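Local coordinates for protein polymerase X (PDB 2W9M) that probably extends DNA chains from deoxyribonucleoside triphosphates, as a family X polymerase, and binds zinc ions in its C-terminal PHP domain, at residues A[203-206]-A[207-210]; A[241-244]-A[245-249]. One frame throughout, in Å; residues are numbered along the deposited sequence.

Contact 1: A[203-206]-A[207-210]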
ATOM      1  N   THR A 203      10.363   2.496  29.070  1.00 30.56           N
ATOM      2  CA  THR A 203      10.663   2.914  30.441  1.00 29.50           C
ATOM      3  C   THR A 203      12.016   2.359  30.875  1.00 37.99           C
ATOM      4  O   THR A 203      12.331   1.194  30.631  1.00 46.42           O
ATOM      5  CB  THR A 203       9.597   2.475  31.466  1.00 30.72           C
ATOM      6  OG1 THR A 203       9.867   1.137  31.896  1.00 45.13           O
ATOM      7  CG2 THR A 203       8.200   2.551  30.883  1.00 30.85           C
ATOM      8  N   GLY A 204      12.814   3.198  31.524  1.00 34.09           N
ATOM      9  CA  GLY A 204      14.159   2.817  31.908  1.00 31.83           C
ATOM     10  C   GLY A 204      15.117   3.944  31.590  1.00 38.77           C
ATOM     11  O   GLY A 204      14.691   5.056  31.298  1.00 40.94           O
ATOM     12  N   THR A 205      16.411   3.657  31.638  1.00 40.21           N
ATOM     13  CA  THR A 205      17.425   4.678  31.402  1.00 42.23           C
ATOM     14  C   THR A 205      18.177   4.417  30.095  1.00 44.96           C
ATOM     15  O   THR A 205      18.194   3.288  29.599  1.00 44.72           O
ATOM     16  CB  THR A 205      18.425   4.748  32.579  1.00 51.90           C
ATOM     17  OG1 THR A 205      19.285   3.599  32.554  1.00 51.22           O
ATOM     18  CG2 THR A 205      17.676   4.792  33.906  1.00 36.96           C
ATOM     19  N   PRO A 206      18.797   5.466  29.531  1.00 44.36           N
ATOM     20  CA  PRO A 206      19.547   5.340  28.272  1.00 42.64           C
ATOM     21  C   PRO A 206      20.609   4.239  28.314  1.00 53.29           C
ATOM     22  O   PRO A 206      21.077   3.796  27.264  1.00 53.78           O
ATOM     23  CB  PRO A 206      20.210   6.712  28.123  1.00 48.19           C
ATOM     24  CG  PRO A 206      19.314   7.645  28.872  1.00 28.64           C
ATOM     25  CD  PRO A 206      18.774   6.854  30.028  1.00 35.78           C
ATOM     26  N   ASP A 207      20.988   3.806  29.513  1.00 59.74           N
ATOM     27  CA  ASP A 207      21.946   2.715  29.668  1.00 52.37           C
ATOM     28  C   ASP A 207      21.245   1.367  29.519  1.00 54.27           C
ATOM     29  O   ASP A 207      21.813   0.418  28.981  1.00 56.65           O
ATOM     30  CB  ASP A 207      22.637   2.803  31.028  1.00 60.35           C
ATOM     31  CG  ASP A 207      23.398   4.099  31.210  1.00 81.69           C
ATOM     32  OD1 ASP A 207      24.329   4.358  30.416  1.00 61.38           O
ATOM     33  OD2 ASP A 207      23.067   4.856  32.150  1.00 90.26           O
ATOM     34  N   ASP A 208      20.012   1.287  30.010  1.00 51.14           N
ATOM     35  CA  ASP A 208      19.197   0.091  29.844  1.00 46.28           C
ATOM     36  C   ASP A 208      19.031  -0.214  28.360  1.00 57.12           C
ATOM     37  O   ASP A 208      19.177  -1.358  27.929  1.00 59.27           O
ATOM     38  CB  ASP A 208      17.825   0.288  30.493  1.00 40.28           C
ATOM     39  CG  ASP A 208      17.906   0.453  32.000  1.00 61.52           C
ATOM     40  OD1 ASP A 208      18.748  -0.229  32.625  1.00 60.12           O
ATOM     41  OD2 ASP A 208      17.125   1.259  32.559  1.00 54.10           O
ATOM     42  N   VAL A 209      18.729   0.826  27.586  1.00 47.40           N
ATOM     43  CA  VAL A 209      18.542   0.707  26.146  1.00 38.28           C
ATOM     44  C   VAL A 209      19.867   0.439  25.444  1.00 48.92           C
ATOM     45  O   VAL A 209      19.937  -0.346  24.498  1.00 52.95           O
ATOM     46  CB  VAL A 209      17.934   2.000  25.562  1.00 38.08           C
ATOM     47  CG1 VAL A 209      17.895   1.934  24.042  1.00 38.62           C
ATOM     48  CG2 VAL A 209      16.546   2.242  26.135  1.00 40.43           C
ATOM     49  N   LEU A 210      20.917   1.098  25.918  1.00 47.93           N
ATOM     50  CA  LEU A 210      22.234   0.997  25.306  1.00 47.09           C
ATOM     51  C   LEU A 210      22.843  -0.391  25.517  1.00 52.97           C
ATOM     52  O   LEU A 210      23.759  -0.795  24.798  1.00 63.63           O
ATOM     53  CB  LEU A 210      23.151   2.077  25.883  1.00 52.64           C
ATOM     54  CG  LEU A 210      23.911   2.950  24.887  1.00 43.13           C
ATOM     55  CD1 LEU A 210      23.099   3.134  23.626  1.00 39.14           C
ATOM     56  CD2 LEU A 210      24.235   4.296  25.514  1.00 53.45           C
TER
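G204 meets D208 with its bare CA, 3.4 Å from D208 OD2. Its backbone angles would jam any CB against the carbonyl O of T203, and that CB would also run into the same carboxylate oxygen, so glycine suits both the fold and the neighbour. T205 is the N-cap of the helix and forms a capping box with D208. T205 N donates to D208 OD2 over 2.7 Å at 166°, reaching the anti side of the carboxylate and 31° out of its plane. With chi1 at 73°, T205 OG1 sits between its own N and carbonyl carbon; from there it accepts a weak bond from D207 N (3.5 Å) and gives a weak one to D208 OD2 (3.2 Å). OD2 is thus gripped twice by one residue. T205 O opens the helical bonding by accepting from V209 N at 3.2 Å. P206 follows at the first turn, where a residue without an N-H costs the helix no bond; its carbonyl O accepts from L210 N at 3.0 Å. The carboxylates of D207 and D208 probably interact favourably with the positive end of the helix dipole. The cap lies just beyond strand 194-203: G204 is backbone-bonded to A238, D208 and V209 touch L180, and P206, V209 and L210 rest on L224 of strand 224-228.

Contact 2: A[241-244]-A[245-249]; sequences EARG and ALDLL
R243 and D247 stand one helical turn apart and form an i to i+4 salt bridge on the first turns of helix 243-249. The CB of R243 leaves the backbone on the side away from the following turn, but CG, anti to the backbone N (chi1 166°), starts the chain back, and bends at chi2 and chi3 complete the return. CG comes 3.7 Å from D247 OD2, and CD lies close against the carboxylate, 3.0 Å from D247 OD1. NE passes 3.9 Å from D247 OD1. At the tip, NH1 faces D247 OD2 at 3.6 Å, a long pairing made at the edge of the guanidinium, with the two flat groups turned 62° apart; NH2 turns instead to the carbonyl O of S181, its strongest polar partner. An alanine here would remove both links and would probably leave the D247 charge without its mate and S181 O without this donor. D247 suits its place because its short side chain brings the carboxylate across the arginine's CD, while its OD1 is also hydrogen-bonded to T201 OG1. L246 lays a branched nonpolar side chain on T201, A236 and A238 of the neighbouring sheet, whereas L248 packs against helix 287-293. G244 brings no side chain to the buried spot where its backbone is bonded to T284. The same two charged residues are also joined through the backbone, D247 N to R243 O, and A242 O accepts from L246 N at 3.1 Å, in the carbonyl plane.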
ATOM      1  N   GLU A 241       7.221   6.322  36.394  1.00 35.12           N
ATOM      2  CA  GLU A 241       6.246   7.311  36.856  1.00 54.43           C
ATOM      3  C   GLU A 241       6.021   8.446  35.862  1.00 53.14           C
ATOM      4  O   GLU A 241       5.080   9.231  36.004  1.00 44.83           O
ATOM      5  CB  GLU A 241       6.667   7.893  38.205  1.00 57.49           C
ATOM      6  CG  GLU A 241       6.750   6.869  39.320  1.00 75.65           C
ATOM      7  CD  GLU A 241       5.473   6.063  39.467  1.00 84.39           C
ATOM      8  OE1 GLU A 241       4.382   6.671  39.548  1.00 85.48           O
ATOM      9  OE2 GLU A 241       5.567   4.819  39.501  1.00 76.38           O
ATOM     10  N   ALA A 242       6.893   8.539  34.864  1.00 47.14           N
ATOM     11  CA  ALA A 242       6.791   9.595  33.863  1.00 36.71           C
ATOM     12  C   ALA A 242       6.356   9.051  32.510  1.00 33.90           C
ATOM     13  O   ALA A 242       6.002   9.819  31.614  1.00 29.42           O
ATOM     14  CB  ALA A 242       8.111  10.335  33.733  1.00 35.19           C
ATOM     15  N   ARG A 243       6.371   7.726  32.373  1.00 32.30           N
ATOM     16  CA  ARG A 243       6.070   7.082  31.096  1.00 27.76           C
ATOM     17  C   ARG A 243       4.822   7.653  30.426  1.00 33.59           C
ATOM     18  O   ARG A 243       4.837   7.939  29.231  1.00 33.47           O
ATOM     19  CB  ARG A 243       5.944   5.563  31.257  1.00 28.57           C
ATOM     20  CG  ARG A 243       5.315   4.877  30.046  1.00 39.39           C
ATOM     21  CD  ARG A 243       6.166   5.048  28.788  1.00 26.45           C
ATOM     22  NE  ARG A 243       7.095   3.939  28.646  1.00 33.31           N
ATOM     23  CZ  ARG A 243       6.884   2.884  27.866  1.00 32.39           C
ATOM     24  NH1 ARG A 243       5.781   2.795  27.129  1.00 42.77           N
ATOM     25  NH2 ARG A 243       7.780   1.917  27.819  1.00 42.38           N
ATOM     26  N   GLY A 244       3.752   7.825  31.194  1.00 42.52           N
ATOM     27  CA  GLY A 244       2.509   8.350  30.655  1.00 36.03           C
ATOM     28  C   GLY A 244       2.671   9.679  29.940  1.00 34.00           C
ATOM     29  O   GLY A 244       2.048   9.906  28.907  1.00 37.60           O
ATOM     30  N   ALA A 245       3.510  10.556  30.493  1.00 36.20           N
ATOM     31  CA  ALA A 245       3.740  11.882  29.920  1.00 35.57           C
ATOM     32  C   ALA A 245       4.639  11.792  28.695  1.00 38.32           C
ATOM     33  O   ALA A 245       4.428  12.491  27.704  1.00 33.72           O
ATOM     34  CB  ALA A 245       4.356  12.815  30.952  1.00 28.14           C
ATOM     35  N   LEU A 246       5.652  10.936  28.782  1.00 38.58           N
ATOM     36  CA  LEU A 246       6.538  10.671  27.659  1.00 32.38           C
ATOM     37  C   LEU A 246       5.729  10.177  26.460  1.00 36.21           C
ATOM     38  O   LEU A 246       5.979  10.574  25.326  1.00 30.36           O
ATOM     39  CB  LEU A 246       7.585   9.628  28.049  1.00 30.64           C
ATOM     40  CG  LEU A 246       8.623   9.262  26.986  1.00 37.43           C
ATOM     41  CD1 LEU A 246       9.627  10.391  26.823  1.00 35.15           C
ATOM     42  CD2 LEU A 246       9.329   7.966  27.348  1.00 32.22           C
ATOM     43  N   ASP A 247       4.750   9.316  26.723  1.00 28.58           N
ATOM     44  CA  ASP A 247       3.930   8.746  25.662  1.00 28.30           C
ATOM     45  C   ASP A 247       3.077   9.801  24.970  1.00 34.73           C
ATOM     46  O   ASP A 247       2.893   9.757  23.755  1.00 43.81           O
ATOM     47  CB  ASP A 247       3.058   7.614  26.202  1.00 29.52           C
ATOM     48  CG  ASP A 247       3.869   6.376  26.557  1.00 56.55           C
ATOM     49  OD1 ASP A 247       5.104   6.399  26.356  1.00 50.37           O
ATOM     50  OD2 ASP A 247       3.279   5.380  27.033  1.00 73.94           O
ATOM     51  N   LEU A 248       2.564  10.755  25.738  1.00 40.01           N
ATOM     52  CA  LEU A 248       1.784  11.844  25.160  1.00 35.77           C
ATOM     53  C   LEU A 248       2.666  12.744  24.302  1.00 31.71           C
ATOM     54  O   LEU A 248       2.320  13.064  23.166  1.00 35.41           O
ATOM     55  CB  LEU A 248       1.103  12.670  26.252  1.00 37.15           C
ATOM     56  CG  LEU A 248      -0.174  12.094  26.865  1.00 37.76           C
ATOM     57  CD1 LEU A 248      -0.764  13.083  27.850  1.00 41.07           C
ATOM     58  CD2 LEU A 248      -1.187  11.770  25.784  1.00 39.39           C
ATOM     59  N   LEU A 249       3.809  13.147  24.849  1.00 31.79           N
ATOM     60  CA  LEU A 249       4.708  14.063  24.149  1.00 36.80           C
ATOM     61  C   LEU A 249       5.298  13.472  22.872  1.00 30.27           C
ATOM     62  O   LEU A 249       5.540  14.196  21.910  1.00 39.56           O
ATOM     63  CB  LEU A 249       5.819  14.560  25.080  1.00 27.59           C
ATOM     64  CG  LEU A 249       5.359  15.547  26.156  1.00 34.80           C
ATOM     65  CD1 LEU A 249       6.404  15.690  27.233  1.00 28.35           C
ATOM     66  CD2 LEU A 249       5.027  16.903  25.546  1.00 36.34           C
TER

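Following the chain, strand 194-203 ends where contact 1 begins, and its capping box turns the loop into helix 206-212. The chain then runs through strands 217-218, 224-228 and 231-238 before contact 2 opens helix 243-249. The two contacts are in series: each is a local turn, and neither nests in nor crosses the other. Their centres are 15 Å apart, yet they meet where T203 CG2 abuts R243 NE. Contact 1 joins the end of strand 194-203 to helix 206-212; contact 2 lies between the same sheet and helix 287-293, consistent with a junction of palm and thumb in the family X polymerase region.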